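Local structure of S-adenosylmethionine:2-demethylmenaquinone methyltransferase (Geobacillus kaustophilus, 2PCN) at residues R47-T52 / G123-V128. The protein is a member of the Aldolase/RraA family, with a mixed alpha/beta fold and three chains in its assembly. Sequence-based numbering, arbitrary orientation.
Sequences REALET and GARDVV
R125 and T52 give a compact example of how one long arginine can tie a short strand to a helix. Polar contacts come first. The guanidinium approaches the threonine hydroxyl with both terminal nitrogens: R125 NH2 donates to T52 OG1 over 3.0 Å, and R125 NH1 adds a weak bond to the same oxygen. Neither bond is straight; the NH2 one bends to 133° at the hydrogen, and OG1 is tilted from the guanidinium plane. The hydroxyl is also turned back onto its own helix, donating to the carbonyl E48 O at 2.8 Å, a geometry allowed by chi1 of 60°, which sets OG1 between the backbone N and the carbonyl carbon. One oxygen thus serves as acceptor for R125 and as donor to the helix backbone, which should fix its rotation.

Opposite charges meet indirectly. E48 OE1 lies 5.2 Å from R125 NH1, and a water spans the interval, donating to E48 OE1 at 2.6 Å and accepting from R125 NH1 at 3.0 Å, in the plane of the guanidinium. The nearby carboxylate would probably stabilise the arginine's positive charge, with the water relaying the contact.

Van der Waals packing supplies the rest. A49 CA sits over the centre of one guanidinium face, 3.5 Å from R125 CZ, while A49 CB rests 3.7 Å from R125 NE. The arginine chain, bent at chi3 (57°), lays its flat end against the helix.

In the fold, strand 124-125 pairs antiparallel with strand 30-38, A124 bonding to D38 through the backbone. Helix 44-52 packs against the same sheet, A49 touching V37 and L59, and L50 reaches L76 of helix 74-82; R125 therefore links the helix to a short strand of the sheet beneath it.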
loop_
_atom_site.group_PDB
_atom_site.type_symbol
_atom_site.label_atom_id
_atom_site.label_comp_id
_atom_site.label_asym_id
_atom_site.label_seq_id
_atom_site.Cartn_x
_atom_site.Cartn_y
_atom_site.Cartn_z
ATOM N N ARG A 47 -13.865 21.093 -9.328
ATOM C CA ARG A 47 -13.183 22.379 -9.267
ATOM C C ARG A 47 -14.104 23.484 -8.763
ATOM O O ARG A 47 -13.731 24.252 -7.882
ATOM C CB ARG A 47 -12.628 22.767 -10.638
ATOM C CG ARG A 47 -12.051 24.176 -10.660
ATOM C CD ARG A 47 -11.051 24.364 -11.780
ATOM N NE ARG A 47 -10.309 25.611 -11.603
ATOM C CZ ARG A 47 -9.089 25.833 -12.081
ATOM N NH1 ARG A 47 -8.460 24.889 -12.770
ATOM N NH2 ARG A 47 -8.494 26.998 -11.860
ATOM N N GLU A 48 -15.308 23.567 -9.316
ATOM C CA GLU A 48 -16.237 24.611 -8.899
ATOM C C GLU A 48 -16.565 24.505 -7.412
ATOM O O GLU A 48 -16.705 25.521 -6.725
ATOM C CB GLU A 48 -17.516 24.548 -9.737
ATOM C CG GLU A 48 -17.242 24.550 -11.233
ATOM C CD GLU A 48 -18.460 24.911 -12.056
ATOM O OE1 GLU A 48 -19.555 24.388 -11.759
ATOM O OE2 GLU A 48 -18.318 25.715 -13.003
ATOM N N ALA A 49 -16.679 23.276 -6.914
ATOM C CA ALA A 49 -16.967 23.058 -5.503
ATOM C C ALA A 49 -15.804 23.578 -4.654
ATOM O O ALA A 49 -16.006 24.319 -3.687
ATOM C CB ALA A 49 -17.191 21.564 -5.233
ATOM N N LEU A 50 -14.587 23.197 -5.023
ATOM C CA LEU A 50 -13.407 23.630 -4.280
ATOM C C LEU A 50 -13.251 25.145 -4.263
ATOM O O LEU A 50 -12.668 25.703 -3.336
ATOM C CB LEU A 50 -12.141 23.003 -4.871
ATOM C CG LEU A 50 -11.994 21.493 -4.701
ATOM C CD1 LEU A 50 -10.755 21.011 -5.447
ATOM C CD2 LEU A 50 -11.902 21.157 -3.216
ATOM N N GLU A 51 -13.777 25.809 -5.286
ATOM C CA GLU A 51 -13.668 27.261 -5.371
ATOM C C GLU A 51 -14.801 27.975 -4.641
ATOM O O GLU A 51 -14.744 29.188 -4.455
ATOM C CB GLU A 51 -13.667 27.709 -6.836
ATOM C CG GLU A 51 -12.630 27.022 -7.707
ATOM C CD GLU A 51 -12.733 27.429 -9.165
ATOM O OE1 GLU A 51 -13.862 27.457 -9.699
ATOM O OE2 GLU A 51 -11.686 27.709 -9.784
ATOM N N THR A 52 -15.814 27.228 -4.206
ATOM C CA THR A 52 -16.959 27.844 -3.542
ATOM C C THR A 52 -17.372 27.368 -2.148
ATOM O O THR A 52 -18.014 28.123 -1.421
ATOM C CB THR A 52 -18.201 27.758 -4.445
ATOM O OG1 THR A 52 -18.499 26.380 -4.708
ATOM C CG2 THR A 52 -17.945 28.480 -5.765
ATOM N N GLY A 123 -22.402 15.692 -14.132
ATOM C CA GLY A 123 -22.409 15.316 -12.728
ATOM C C GLY A 123 -23.269 16.275 -11.924
ATOM O O GLY A 123 -23.960 17.119 -12.495
ATOM N N ALA A 124 -23.231 16.160 -10.601
ATOM C CA ALA A 124 -24.028 17.040 -9.756
ATOM C C ALA A 124 -23.404 17.286 -8.390
ATOM O O ALA A 124 -22.704 16.432 -7.851
ATOM C CB ALA A 124 -25.429 16.462 -9.581
ATOM N N ARG A 125 -23.667 18.464 -7.836
ATOM C CA ARG A 125 -23.162 18.822 -6.518
ATOM C C ARG A 125 -24.321 18.771 -5.528
ATOM O O ARG A 125 -25.491 18.784 -5.921
ATOM C CB ARG A 125 -22.576 20.244 -6.522
ATOM C CG ARG A 125 -21.295 20.421 -7.320
ATOM C CD ARG A 125 -20.854 21.879 -7.316
ATOM N NE ARG A 125 -20.676 22.389 -5.956
ATOM C CZ ARG A 125 -20.434 23.661 -5.656
ATOM N NH1 ARG A 125 -20.337 24.566 -6.621
ATOM N NH2 ARG A 125 -20.296 24.032 -4.389
ATOM N N ASP A 126 -23.983 18.694 -4.246
ATOM C CA ASP A 126 -24.964 18.686 -3.165
ATOM C C ASP A 126 -26.025 17.590 -3.203
ATOM O O ASP A 126 -27.152 17.801 -2.757
ATOM C CB ASP A 126 -25.652 20.051 -3.094
ATOM C CG ASP A 126 -24.665 21.203 -3.117
ATOM O OD1 ASP A 126 -23.689 21.167 -2.342
ATOM O OD2 ASP A 126 -24.866 22.149 -3.907
ATOM N N VAL A 127 -25.671 16.424 -3.735
ATOM C CA VAL A 127 -26.596 15.298 -3.779
ATOM C C VAL A 127 -26.100 14.259 -2.778
ATOM O O VAL A 127 -24.970 14.349 -2.293
ATOM C CB VAL A 127 -26.656 14.643 -5.186
ATOM C CG1 VAL A 127 -27.228 15.629 -6.198
ATOM C CG2 VAL A 127 -25.273 14.182 -5.612
ATOM N N VAL A 128 -26.945 13.284 -2.457
ATOM C CA VAL A 128 -26.552 12.239 -1.525
ATOM C C VAL A 128 -25.703 11.223 -2.280
ATOM O O VAL A 128 -26.096 10.745 -3.344
ATOM C CB VAL A 128 -27.783 11.531 -0.926
ATOM C CG1 VAL A 128 -27.341 10.396 -0.018
ATOM C CG2 VAL A 128 -28.628 12.533 -0.148
HETATM O O HOH W 1 -20.869 24.424 -9.540
#